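PDB 2X4L: ferric-siderophore receptor protein from Streptomyces coelicolor, which probably binds ferric siderophores as an extracytoplasmic receptor and hands them to an ABC-type importer for iron uptake. Local coordinates for residues A[96-101]-A[124-129]; A[203-208]-A[264-269]; A[217-222]-A[244-249]; A[250-255]-A[277-282]. All coordinates share one frame; numbering follows the deposited sequence.

Interaction 1: A[96-101]-A[124-129]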
loop_
_atom_site.group_PDB
_atom_site.type_symbol
_atom_site.label_atom_id
_atom_site.label_comp_id
_atom_site.label_asym_id
_atom_site.label_seq_id
_atom_site.Cartn_x
_atom_site.Cartn_y
_atom_site.Cartn_z
ATOM N N ASN A 96 -10.964 -0.032 12.935
ATOM C CA ASN A 96 -9.948 1.057 12.873
ATOM C C ASN A 96 -8.536 0.508 12.943
ATOM O O ASN A 96 -7.595 1.213 13.411
ATOM C CB ASN A 96 -10.199 2.118 13.974
ATOM C CG ASN A 96 -9.808 3.510 13.531
ATOM O OD1 ASN A 96 -9.090 3.701 12.552
ATOM N ND2 ASN A 96 -10.270 4.515 14.307
ATOM N N GLU A 97 -8.394 -0.745 12.511
ATOM C CA GLU A 97 -7.114 -1.465 12.456
ATOM C C GLU A 97 -7.360 -2.576 11.411
ATOM O O GLU A 97 -8.533 -2.840 11.043
ATOM C CB GLU A 97 -6.629 -2.016 13.828
ATOM C CG GLU A 97 -7.613 -2.997 14.363
ATOM C CD GLU A 97 -7.314 -3.482 15.792
ATOM O OE1 GLU A 97 -6.502 -2.828 16.462
ATOM O OE2 GLU A 97 -7.897 -4.524 16.236
ATOM N N TRP A 98 -6.261 -3.207 10.984
ATOM C CA TRP A 98 -6.413 -4.356 10.095
ATOM C C TRP A 98 -7.186 -5.505 10.787
ATOM O O TRP A 98 -7.085 -5.758 12.016
ATOM C CB TRP A 98 -5.041 -4.830 9.701
ATOM C CG TRP A 98 -5.062 -6.025 8.769
ATOM C CD1 TRP A 98 -4.950 -5.984 7.406
ATOM C CD2 TRP A 98 -5.042 -7.419 9.153
ATOM N NE1 TRP A 98 -4.979 -7.292 6.932
ATOM C CE2 TRP A 98 -5.072 -8.169 7.948
ATOM C CE3 TRP A 98 -5.140 -8.103 10.390
ATOM C CZ2 TRP A 98 -5.013 -9.603 7.967
ATOM C CZ3 TRP A 98 -5.176 -9.552 10.379
ATOM C CH2 TRP A 98 -5.138 -10.235 9.188
ATOM N N GLY A 99 -8.021 -6.178 9.999
ATOM C CA GLY A 99 -8.703 -7.379 10.465
ATOM C C GLY A 99 -9.856 -7.178 11.398
ATOM O O GLY A 99 -10.184 -8.028 12.232
ATOM N N LYS A 100 -10.491 -6.018 11.307
ATOM C CA LYS A 100 -11.625 -5.689 12.182
ATOM C C LYS A 100 -12.765 -5.072 11.364
ATOM O O LYS A 100 -12.551 -4.175 10.549
ATOM C CB LYS A 100 -11.144 -4.607 13.165
ATOM C CG LYS A 100 -10.189 -5.153 14.292
ATOM C CD LYS A 100 -11.044 -5.582 15.539
ATOM C CE LYS A 100 -10.237 -6.022 16.810
ATOM N NZ LYS A 100 -9.414 -7.233 16.473
ATOM N N LEU A 101 -13.955 -5.624 11.547
ATOM C CA LEU A 101 -15.109 -5.163 10.717
ATOM C C LEU A 101 -16.392 -5.545 11.432
ATOM O O LEU A 101 -16.697 -6.756 11.565
ATOM C CB LEU A 101 -15.048 -5.764 9.291
ATOM C CG LEU A 101 -15.944 -5.145 8.199
ATOM C CD1 LEU A 101 -15.617 -5.745 6.821
ATOM C CD2 LEU A 101 -17.471 -5.353 8.529
ATOM N N THR A 124 -7.640 -14.166 -0.751
ATOM C CA THR A 124 -8.086 -13.765 0.585
ATOM C C THR A 124 -8.429 -12.254 0.616
ATOM O O THR A 124 -7.625 -11.416 0.131
ATOM C CB THR A 124 -6.976 -13.997 1.557
ATOM O OG1 THR A 124 -6.635 -15.393 1.570
ATOM C CG2 THR A 124 -7.370 -13.637 3.011
ATOM N N LEU A 125 -9.625 -11.909 1.103
ATOM C CA LEU A 125 -10.010 -10.465 1.136
ATOM C C LEU A 125 -9.236 -9.755 2.246
ATOM O O LEU A 125 -9.434 -10.050 3.438
ATOM C CB LEU A 125 -11.526 -10.310 1.339
ATOM C CG LEU A 125 -12.383 -10.915 0.200
ATOM C CD1 LEU A 125 -13.862 -10.667 0.502
ATOM C CD2 LEU A 125 -11.951 -10.346 -1.142
ATOM N N TRP A 126 -8.366 -8.824 1.852
ATOM C CA TRP A 126 -7.481 -8.198 2.858
ATOM C C TRP A 126 -8.270 -7.417 3.889
ATOM O O TRP A 126 -9.183 -6.608 3.571
ATOM C CB TRP A 126 -6.577 -7.216 2.113
ATOM C CG TRP A 126 -5.530 -6.530 2.993
ATOM C CD1 TRP A 126 -5.415 -5.201 3.163
ATOM C CD2 TRP A 126 -4.409 -7.132 3.682
ATOM N NE1 TRP A 126 -4.281 -4.922 3.924
ATOM C CE2 TRP A 126 -3.635 -6.085 4.195
ATOM C CE3 TRP A 126 -3.928 -8.465 3.826
ATOM C CZ2 TRP A 126 -2.467 -6.293 4.913
ATOM C CZ3 TRP A 126 -2.748 -8.693 4.555
ATOM C CH2 TRP A 126 -2.023 -7.598 5.060
ATOM N N SER A 127 -7.981 -7.727 5.139
ATOM C CA SER A 127 -8.481 -7.027 6.321
ATOM C C SER A 127 -9.906 -7.427 6.717
ATOM O O SER A 127 -10.425 -6.904 7.731
ATOM C CB SER A 127 -8.374 -5.470 6.135
ATOM O OG SER A 127 -8.352 -4.811 7.412
ATOM N N VAL A 128 -10.562 -8.309 5.970
ATOM C CA VAL A 128 -11.896 -8.785 6.353
ATOM C C VAL A 128 -11.584 -9.845 7.403
ATOM O O VAL A 128 -10.818 -10.776 7.149
ATOM C CB VAL A 128 -12.656 -9.378 5.146
ATOM C CG1 VAL A 128 -13.969 -9.975 5.618
ATOM C CG2 VAL A 128 -12.986 -8.275 4.164
ATOM N N PRO A 129 -12.173 -9.717 8.615
ATOM C CA PRO A 129 -11.802 -10.647 9.682
ATOM C C PRO A 129 -12.015 -12.087 9.265
ATOM O O PRO A 129 -13.108 -12.422 8.799
ATOM C CB PRO A 129 -12.658 -10.257 10.850
ATOM C CG PRO A 129 -13.279 -8.964 10.548
ATOM C CD PRO A 129 -13.077 -8.637 9.055
HETATM O O HOH W 1 -10.243 -3.868 9.172
#
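Gly99 and Ser127 bring their CA atoms within 4.2 Å of each other where two type II beta turns, Glu97 to Lys100 and Leu125 to Val128, lie one against the other. The backbone N of Gly99 gives a nearly straight hydrogen bond to Ser127 OG (2.9 Å, 166°). A chi1 of -157° carries that hydroxyl to the side opposite its own backbone N and into the neighbouring turn, where it also shares a water with Glu97 O and Lys100 N. Glycine suits position 99, third in its turn, because phi is positive and a CB would run into the Trp98 ring. Both loops follow strands of the parallel sheet in the N-terminal lobe, 92-95 and 113-118, and Trp126 NE1 is hydrogen-bonded to Glu299, beyond strand 293-296 of the other lobe. Trp98 and Trp126 form an edge-to-face pair with planes 61° apart. Trp98 NE1 stands over the middle of the Trp126 ring system, 3.3 Å from Trp126 CE2. Were a leucine to replace Trp126, the Trp98 edge would probably lose the flat surface it meets, and Glu299 its indole N-H partner. Ser127 CA sits over a face of Trp98, 3.9 Å from the centroid of the five-membered ring. Farther along, Leu101 CB presses tightly on Pro129 CD at 3.5 Å, the rigid proline ring offering it an apolar flank.

Interaction 2: A[203-208]-A[264-269]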
loop_
_atom_site.group_PDB
_atom_site.type_symbol
_atom_site.label_atom_id
_atom_site.label_comp_id
_atom_site.label_asym_id
_atom_site.label_seq_id
_atom_site.Cartn_x
_atom_site.Cartn_y
_atom_site.Cartn_z
ATOM N N ALA A 203 14.583 -1.988 2.126
ATOM C CA ALA A 203 13.152 -1.854 2.521
ATOM C C ALA A 203 12.958 -2.556 3.865
ATOM O O ALA A 203 13.091 -3.784 3.947
ATOM C CB ALA A 203 12.291 -2.497 1.480
ATOM N N GLY A 204 12.612 -1.775 4.886
ATOM C CA GLY A 204 12.446 -2.343 6.226
ATOM C C GLY A 204 11.091 -2.020 6.856
ATOM O O GLY A 204 10.362 -1.148 6.371
ATOM N N SER A 205 10.819 -2.763 7.918
ATOM C CA SER A 205 9.613 -2.501 8.716
ATOM C C SER A 205 9.969 -2.827 10.146
ATOM O O SER A 205 10.516 -3.890 10.423
ATOM C CB SER A 205 8.497 -3.413 8.180
ATOM O OG SER A 205 7.287 -3.180 8.922
ATOM N N ALA A 206 9.592 -1.943 11.019
ATOM C CA ALA A 206 10.031 -2.105 12.420
ATOM C C ALA A 206 8.904 -2.585 13.353
ATOM O O ALA A 206 7.812 -2.058 13.304
ATOM C CB ALA A 206 10.672 -0.790 12.940
ATOM N N SER A 207 9.196 -3.535 14.240
ATOM C CA SER A 207 8.321 -3.983 15.308
ATOM C C SER A 207 9.193 -4.115 16.563
ATOM O O SER A 207 10.423 -4.142 16.462
ATOM C CB SER A 207 7.672 -5.318 14.972
ATOM O OG SER A 207 8.647 -6.360 14.948
ATOM N N PRO A 208 8.578 -4.369 17.704
ATOM C CA PRO A 208 9.433 -4.540 18.896
ATOM C C PRO A 208 10.394 -5.731 18.868
ATOM O O PRO A 208 11.595 -5.543 19.197
ATOM C CB PRO A 208 8.446 -4.699 20.039
ATOM C CG PRO A 208 7.199 -3.901 19.543
ATOM C CD PRO A 208 7.185 -4.061 18.005
ATOM N N ILE A 264 14.088 2.615 3.325
ATOM C CA ILE A 264 12.700 3.000 3.182
ATOM C C ILE A 264 11.899 2.190 4.193
ATOM O O ILE A 264 11.968 0.921 4.167
ATOM C CB ILE A 264 12.231 2.904 1.754
ATOM C CG1 ILE A 264 12.182 1.471 1.149
ATOM C CG2 ILE A 264 13.264 3.780 0.860
ATOM C CD1 ILE A 264 11.570 1.342 -0.282
ATOM N N MET A 265 11.267 2.876 5.153
ATOM C CA MET A 265 10.635 2.202 6.289
ATOM C C MET A 265 9.105 2.254 6.184
ATOM O O MET A 265 8.502 3.302 6.005
ATOM C CB MET A 265 11.039 2.893 7.595
ATOM C CG MET A 265 12.541 2.612 7.971
ATOM S SD MET A 265 12.932 0.950 8.210
ATOM C CE MET A 265 11.991 0.585 9.701
ATOM N N ASP A 266 8.508 1.090 6.413
ATOM C CA ASP A 266 7.067 0.903 6.470
ATOM C C ASP A 266 6.428 2.048 7.285
ATOM O O ASP A 266 6.815 2.318 8.451
ATOM C CB ASP A 266 6.837 -0.432 7.196
ATOM C CG ASP A 266 5.424 -1.005 7.053
ATOM O OD1 ASP A 266 4.463 -0.305 6.792
ATOM O OD2 ASP A 266 5.394 -2.237 7.285
ATOM N N ASP A 267 5.399 2.625 6.692
ATOM C CA ASP A 267 4.684 3.734 7.271
ATOM C C ASP A 267 3.370 3.380 7.997
ATOM O O ASP A 267 2.677 4.303 8.521
ATOM C CB ASP A 267 4.404 4.743 6.180
ATOM C CG ASP A 267 3.544 4.207 5.052
ATOM O OD1 ASP A 267 3.136 3.065 5.022
ATOM O OD2 ASP A 267 3.217 5.108 4.153
ATOM N N ARG A 268 3.033 2.089 8.081
ATOM C CA ARG A 268 1.673 1.787 8.551
ATOM C C ARG A 268 1.468 1.822 10.041
ATOM O O ARG A 268 2.447 1.714 10.800
ATOM C CB ARG A 268 1.312 0.386 7.988
ATOM C CG ARG A 268 1.141 0.418 6.447
ATOM C CD ARG A 268 0.920 -0.976 5.872
ATOM N NE ARG A 268 2.088 -1.834 6.184
ATOM C CZ ARG A 268 1.981 -3.109 6.404
ATOM N NH1 ARG A 268 0.819 -3.772 6.159
ATOM N NH2 ARG A 268 3.069 -3.738 6.832
ATOM N N ALA A 269 0.195 1.897 10.460
ATOM C CA ALA A 269 -0.182 2.014 11.871
ATOM C C ALA A 269 0.372 0.972 12.803
ATOM O O ALA A 269 0.588 1.268 13.991
ATOM C CB ALA A 269 -1.755 1.994 11.948
HETATM O O HOH W 2 8.582 0.690 10.183
#
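Asp266 OD2 is gripped by two donors, Ser205 OG across the contact at 2.7 Å and Arg268 NH2 at 2.8 Å. The two segments carry neighbouring parallel strands, 200-206 and 262-266, of the mixed sheet in the C-terminal lobe. Arg268 approaches the carboxylate side-on, NE to OD1 and NH2 to OD2, each oxygen offering its syn lone pair and lying in the guanidinium plane, whereas Ser205 meets OD2 on the anti side, 26° out of the carboxylate plane. OD1 accepts in addition from Arg268 N, closing an Asx turn, so the carboxylate is held against rotation. Arg268 NH1 has a second acid, Glu299. Upstream the strands pair by two backbone bonds: Gly204 N gives to Ile264 O at 2.9 Å, and Asp266 N gives to Gly204 O at the same length. Glycine fits position 204 because a CB would press on Met265 SD. The Met265 chain, bent at both chi2 and chi3, folds over that bare backbone and brings CE to 3.8 Å from Ala206 CB. Beyond Asp266 the strands part, and one water bridges them, accepting from Ala206 N at 2.9 Å and donating to Asp266 O at 3.0 Å.

Interaction 3: A[217-222]-A[244-249]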
loop_
_atom_site.group_PDB
_atom_site.type_symbol
_atom_site.label_atom_id
_atom_site.label_comp_id
_atom_site.label_asym_id
_atom_site.label_seq_id
_atom_site.Cartn_x
_atom_site.Cartn_y
_atom_site.Cartn_z
ATOM N N ASN A 217 10.646 -8.998 -4.586
ATOM C CA ASN A 217 9.661 -9.929 -5.125
ATOM C C ASN A 217 8.409 -10.053 -4.259
ATOM O O ASN A 217 8.498 -10.256 -3.048
ATOM C CB ASN A 217 10.289 -11.309 -5.338
ATOM C CG ASN A 217 9.388 -12.245 -6.118
ATOM O OD1 ASN A 217 8.882 -11.895 -7.184
ATOM N ND2 ASN A 217 9.183 -13.446 -5.589
ATOM N N LEU A 218 7.244 -9.917 -4.886
ATOM C CA LEU A 218 5.975 -10.089 -4.187
ATOM C C LEU A 218 5.264 -8.776 -3.863
ATOM O O LEU A 218 4.041 -8.750 -3.724
ATOM C CB LEU A 218 6.181 -10.900 -2.905
ATOM C CG LEU A 218 6.538 -12.377 -3.086
ATOM C CD1 LEU A 218 6.159 -13.178 -1.849
ATOM C CD2 LEU A 218 5.863 -12.945 -4.325
ATOM N N SER A 219 6.022 -7.698 -3.694
ATOM C CA SER A 219 5.428 -6.407 -3.352
ATOM C C SER A 219 5.207 -5.592 -4.617
ATOM O O SER A 219 6.060 -5.585 -5.504
ATOM C CB SER A 219 6.327 -5.642 -2.380
ATOM O OG SER A 219 6.363 -6.275 -1.112
ATOM N N VAL A 220 4.068 -4.910 -4.716
ATOM C CA VAL A 220 3.789 -4.150 -5.978
ATOM C C VAL A 220 4.679 -2.952 -6.132
ATOM O O VAL A 220 5.095 -2.583 -7.254
ATOM C CB VAL A 220 2.275 -3.807 -6.143
ATOM C CG1 VAL A 220 1.557 -5.168 -6.300
ATOM C CG2 VAL A 220 1.773 -2.978 -5.022
ATOM N N ASP A 221 4.941 -2.253 -5.033
ATOM C CA ASP A 221 5.807 -1.064 -5.085
ATOM C C ASP A 221 7.227 -1.456 -5.417
ATOM O O ASP A 221 7.839 -0.899 -6.358
ATOM C CB ASP A 221 5.678 -0.170 -3.845
ATOM C CG ASP A 221 6.086 -0.890 -2.558
ATOM O OD1 ASP A 221 5.868 -2.130 -2.450
ATOM O OD2 ASP A 221 6.613 -0.155 -1.687
ATOM N N LEU A 222 7.784 -2.368 -4.624
ATOM C CA LEU A 222 9.187 -2.738 -4.802
ATOM C C LEU A 222 9.445 -3.358 -6.142
ATOM O O LEU A 222 10.480 -3.120 -6.718
ATOM C CB LEU A 222 9.695 -3.615 -3.652
ATOM C CG LEU A 222 9.459 -3.060 -2.272
ATOM C CD1 LEU A 222 10.064 -4.059 -1.235
ATOM C CD2 LEU A 222 10.084 -1.657 -2.126
ATOM N N GLY A 244 7.440 -17.446 3.283
ATOM C CA GLY A 244 7.056 -17.820 1.884
ATOM C C GLY A 244 7.597 -16.837 0.853
ATOM O O GLY A 244 7.111 -16.791 -0.278
ATOM N N GLY A 245 8.666 -16.140 1.195
ATOM C CA GLY A 245 9.377 -15.355 0.253
ATOM C C GLY A 245 9.173 -13.853 0.367
ATOM O O GLY A 245 9.711 -13.134 -0.440
ATOM N N TRP A 246 8.388 -13.400 1.344
ATOM C CA TRP A 246 8.130 -11.932 1.482
ATOM C C TRP A 246 9.297 -11.193 2.124
ATOM O O TRP A 246 9.842 -10.274 1.510
ATOM C CB TRP A 246 6.862 -11.668 2.286
ATOM C CG TRP A 246 5.588 -11.886 1.507
ATOM C CD1 TRP A 246 4.801 -13.019 1.491
ATOM C CD2 TRP A 246 4.883 -10.907 0.713
ATOM N NE1 TRP A 246 3.683 -12.834 0.683
ATOM C CE2 TRP A 246 3.712 -11.544 0.196
ATOM C CE3 TRP A 246 5.132 -9.587 0.318
ATOM C CZ2 TRP A 246 2.804 -10.876 -0.646
ATOM C CZ3 TRP A 246 4.211 -8.965 -0.521
ATOM C CH2 TRP A 246 3.116 -9.598 -0.982
ATOM N N PHE A 247 9.716 -11.607 3.299
ATOM C CA PHE A 247 10.744 -10.839 4.017
ATOM C C PHE A 247 11.537 -11.719 4.948
ATOM O O PHE A 247 11.127 -12.890 5.278
ATOM C CB PHE A 247 10.136 -9.609 4.788
ATOM C CG PHE A 247 9.038 -9.950 5.711
ATOM C CD1 PHE A 247 9.343 -10.429 7.013
ATOM C CD2 PHE A 247 7.731 -9.803 5.347
ATOM C CE1 PHE A 247 8.337 -10.787 7.903
ATOM C CE2 PHE A 247 6.683 -10.210 6.231
ATOM C CZ PHE A 247 6.992 -10.648 7.522
ATOM N N GLU A 248 12.673 -11.150 5.360
ATOM C CA GLU A 248 13.577 -11.795 6.343
ATOM C C GLU A 248 13.378 -11.101 7.674
ATOM O O GLU A 248 13.244 -9.843 7.740
ATOM C CB GLU A 248 15.003 -11.565 5.911
ATOM C CG GLU A 248 16.068 -12.151 6.889
ATOM C CD GLU A 248 17.442 -11.920 6.412
ATOM O OE1 GLU A 248 17.669 -11.108 5.502
ATOM O OE2 GLU A 248 18.327 -12.524 7.054
ATOM N N SER A 249 13.306 -11.867 8.765
ATOM C CA SER A 249 13.191 -11.289 10.138
ATOM C C SER A 249 14.561 -11.223 10.740
ATOM O O SER A 249 15.276 -12.249 10.821
ATOM C CB SER A 249 12.286 -12.152 11.001
ATOM O OG SER A 249 11.018 -12.247 10.403
HETATM O O HOH W 3 10.707 -10.525 -1.392
#
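Leu218 reaches across to the indole of Trp246, and its CB makes the first touch, 3.6 Å from Trp246 CE3 on the six-membered ring. With CG anti to the carbonyl carbon (chi1 -69°), the chain runs on over the same ring system toward the pyrrole. There CD1 stands almost exactly on the normal through the five-membered ring, 3.4 Å from its centroid and only 2° off, a well-formed CH-pi contact. The same methyl lies 3.8 Å from Gly245 C; glycine suits that place because its backbone angles would jam a CB against the preceding carbonyl. At the far rim Trp246 CH2 comes 3.0 Å from Leu218 O, while Ser219 OG lies near the ring plane, 3.5 Å from CZ3. Ser219 stands at the N-cap position of helix 220-227, and Trp246 just precedes strand 247-251, so the contact joins a helix start to a strand entry in the C-terminal lobe. The loop after strand 142-146 lies alongside: Trp246 touches Phe148, and Leu218 has a backbone hydrogen bond with Asp149. With an alanine in place of Trp246, Leu218 CD1 would be likely to lose its aromatic floor and the leucine chain become freer to turn. A water lies within hydrogen-bonding reach of Asn217 O (2.8 Å) and Gly245 O, though it has more acceptors round it than protons to give. No direct hydrogen bond links the segments, so cohesion here probably comes chiefly from dispersion and CH-pi attraction.

Interaction 4: A[250-255]-A[277-282]; sequences LSWENV and ITEGTW
Apolar contacts between the segments gather round Trp252, which Ile277, Glu279 and Trp282 all meet along its six-membered ring. Ile277 crosses it at about a right angle, its CG2 lying 3.9 Å from Trp252 CZ3. The same ring carbon has Trp282 CB at 4.1 Å, the two tryptophans running side by side in the same direction. Glu279 slides past the indole the opposite way and lends its aliphatic part, CG sitting 3.7 Å from Trp252 CE3, with ring and carboxylate planes 27° apart. A broad tryptophan can thus serve three neighbours at once, while its NE1 is satisfied by Ser207 O. Val255 adds a methyl pair, CG2 to Thr281 CG2 at 3.5 Å. The contact ties the 3-10 segment 252-253 and Val255, which follow strand 247-251, to the N-terminus of helix 280-283; Trp282 in turn lies on Ile263 and Met265 of strand 262-266. Among the polar contacts, Glu279 holds the N-cap position. A bend at chi2 (76°) brings its carboxylate back over the helix start, where OE2 accepts from Thr281 N at 3.2 Å, above the carboxylate plane. The same oxygen receives Thr281 OG1 at 2.7 Å through its anti lone pair, a double grip that suits threonine, whose hydroxyl serves the cap while its methyl faces Val255. As for charge, Glu253 OE1 stands 5.6 Å from Glu279 OE2; this like-charged neighbour would tend to disfavour ionisation of Glu279, an effect that the helix start and the two donors probably offset.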
loop_
_atom_site.group_PDB
_atom_site.type_symbol
_atom_site.label_atom_id
_atom_site.label_comp_id
_atom_site.label_asym_id
_atom_site.label_seq_id
_atom_site.Cartn_x
_atom_site.Cartn_y
_atom_site.Cartn_z
ATOM N N LEU A 250 14.906 -10.066 11.254
ATOM C CA LEU A 250 16.178 -9.913 11.932
ATOM C C LEU A 250 15.961 -9.438 13.365
ATOM O O LEU A 250 15.121 -8.568 13.662
ATOM C CB LEU A 250 17.002 -8.869 11.233
ATOM C CG LEU A 250 17.491 -9.211 9.826
ATOM C CD1 LEU A 250 18.173 -7.896 9.350
ATOM C CD2 LEU A 250 18.443 -10.391 9.871
ATOM N N SER A 251 16.816 -9.912 14.275
ATOM C CA SER A 251 16.789 -9.329 15.641
ATOM C C SER A 251 17.287 -7.912 15.605
ATOM O O SER A 251 18.044 -7.551 14.692
ATOM C CB SER A 251 17.713 -10.141 16.587
ATOM O OG SER A 251 17.194 -11.437 16.718
ATOM N N TRP A 252 16.853 -7.104 16.575
ATOM C CA TRP A 252 17.239 -5.718 16.500
ATOM C C TRP A 252 18.731 -5.539 16.537
ATOM O O TRP A 252 19.289 -4.635 15.934
ATOM C CB TRP A 252 16.580 -4.950 17.616
ATOM C CG TRP A 252 15.229 -4.476 17.194
ATOM C CD1 TRP A 252 14.061 -4.962 17.607
ATOM C CD2 TRP A 252 14.945 -3.434 16.254
ATOM N NE1 TRP A 252 13.022 -4.306 16.967
ATOM C CE2 TRP A 252 13.548 -3.360 16.143
ATOM C CE3 TRP A 252 15.742 -2.570 15.514
ATOM C CZ2 TRP A 252 12.894 -2.432 15.308
ATOM C CZ3 TRP A 252 15.097 -1.634 14.627
ATOM C CH2 TRP A 252 13.692 -1.602 14.555
ATOM N N GLU A 253 19.396 -6.411 17.292
ATOM C CA GLU A 253 20.834 -6.340 17.351
ATOM C C GLU A 253 21.477 -6.737 16.051
ATOM O O GLU A 253 22.648 -6.512 15.892
ATOM C CB GLU A 253 21.418 -7.142 18.559
ATOM C CG GLU A 253 21.067 -8.607 18.605
ATOM C CD GLU A 253 19.705 -8.916 19.321
ATOM O OE1 GLU A 253 18.812 -7.993 19.446
ATOM O OE2 GLU A 253 19.547 -10.105 19.758
ATOM N N ASN A 254 20.726 -7.252 15.061
ATOM C CA ASN A 254 21.350 -7.651 13.804
ATOM C C ASN A 254 20.864 -6.820 12.589
ATOM O O ASN A 254 21.053 -7.209 11.381
ATOM C CB ASN A 254 21.109 -9.124 13.463
ATOM C CG ASN A 254 21.860 -9.557 12.162
ATOM O OD1 ASN A 254 22.952 -8.996 11.791
ATOM N ND2 ASN A 254 21.284 -10.574 11.460
ATOM N N VAL A 255 20.389 -5.616 12.901
ATOM C CA VAL A 255 19.882 -4.764 11.777
ATOM C C VAL A 255 20.983 -4.234 10.838
ATOM O O VAL A 255 20.726 -3.720 9.752
ATOM C CB VAL A 255 18.933 -3.647 12.240
ATOM C CG1 VAL A 255 17.667 -4.273 12.856
ATOM C CG2 VAL A 255 19.651 -2.647 13.145
ATOM N N ILE A 277 12.154 4.845 16.749
ATOM C CA ILE A 277 12.994 3.710 16.974
ATOM C C ILE A 277 14.149 4.123 17.877
ATOM O O ILE A 277 14.860 5.068 17.592
ATOM C CB ILE A 277 13.522 3.136 15.614
ATOM C CG1 ILE A 277 12.387 2.613 14.820
ATOM C CG2 ILE A 277 14.570 2.057 15.891
ATOM C CD1 ILE A 277 12.866 2.246 13.331
ATOM N N THR A 278 14.291 3.441 18.987
ATOM C CA THR A 278 15.246 3.928 20.027
ATOM C C THR A 278 16.431 2.967 20.083
ATOM O O THR A 278 17.430 3.199 20.806
ATOM C CB THR A 278 14.577 4.079 21.474
ATOM O OG1 THR A 278 14.080 2.786 21.809
ATOM C CG2 THR A 278 13.351 4.985 21.361
ATOM N N GLU A 279 16.326 1.866 19.332
ATOM C CA GLU A 279 17.329 0.803 19.439
ATOM C C GLU A 279 18.680 1.306 18.926
ATOM O O GLU A 279 18.804 1.953 17.841
ATOM C CB GLU A 279 16.839 -0.481 18.655
ATOM C CG GLU A 279 18.054 -1.383 18.206
ATOM C CD GLU A 279 18.658 -2.194 19.341
ATOM O OE1 GLU A 279 17.955 -2.433 20.347
ATOM O OE2 GLU A 279 19.871 -2.512 19.280
ATOM N N GLY A 280 19.727 1.061 19.718
ATOM C CA GLY A 280 21.069 1.594 19.424
ATOM C C GLY A 280 21.720 1.135 18.148
ATOM O O GLY A 280 22.363 1.907 17.459
ATOM N N THR A 281 21.431 -0.105 17.774
ATOM C CA THR A 281 21.960 -0.663 16.532
ATOM C C THR A 281 21.395 0.080 15.316
ATOM O O THR A 281 22.080 0.291 14.343
ATOM C CB THR A 281 21.611 -2.149 16.445
ATOM O OG1 THR A 281 22.081 -2.777 17.670
ATOM C CG2 THR A 281 22.387 -2.773 15.330
ATOM N N TRP A 282 20.106 0.409 15.372
ATOM C CA TRP A 282 19.472 1.237 14.319
ATOM C C TRP A 282 20.097 2.643 14.239
ATOM O O TRP A 282 20.432 3.150 13.152
ATOM C CB TRP A 282 17.983 1.307 14.666
ATOM C CG TRP A 282 17.273 2.450 13.895
ATOM C CD1 TRP A 282 17.059 3.747 14.303
ATOM C CD2 TRP A 282 16.746 2.357 12.557
ATOM N NE1 TRP A 282 16.443 4.473 13.286
ATOM C CE2 TRP A 282 16.243 3.633 12.224
ATOM C CE3 TRP A 282 16.719 1.318 11.568
ATOM C CZ2 TRP A 282 15.648 3.920 10.991
ATOM C CZ3 TRP A 282 16.088 1.620 10.352
ATOM C CH2 TRP A 282 15.587 2.932 10.093
#

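Overall arrangement
Interaction 1 belongs to the N-terminal lobe and the other three to the C-terminal lobe. Interactions 1 and 2 have centres 19 Å apart and nearest atoms about 4 Å apart, and Glu299 lies between them, hydrogen-bonded to Trp126 of the one and salt-bridged to Arg268 of the other. In this family the ligand is bound in the cleft between the lobes, so these two contacts probably border the siderophore site. Interaction 2 is the middle of the C-terminal set: Leu222 of interaction 3 packs on Ala203 and Ile264, while Trp252 and Trp282 of interaction 4 touch Ala206 and Met265. Interactions 3 and 4 share strand 247-251; interaction 4 lies farthest from interaction 1, their centres 30 Å apart.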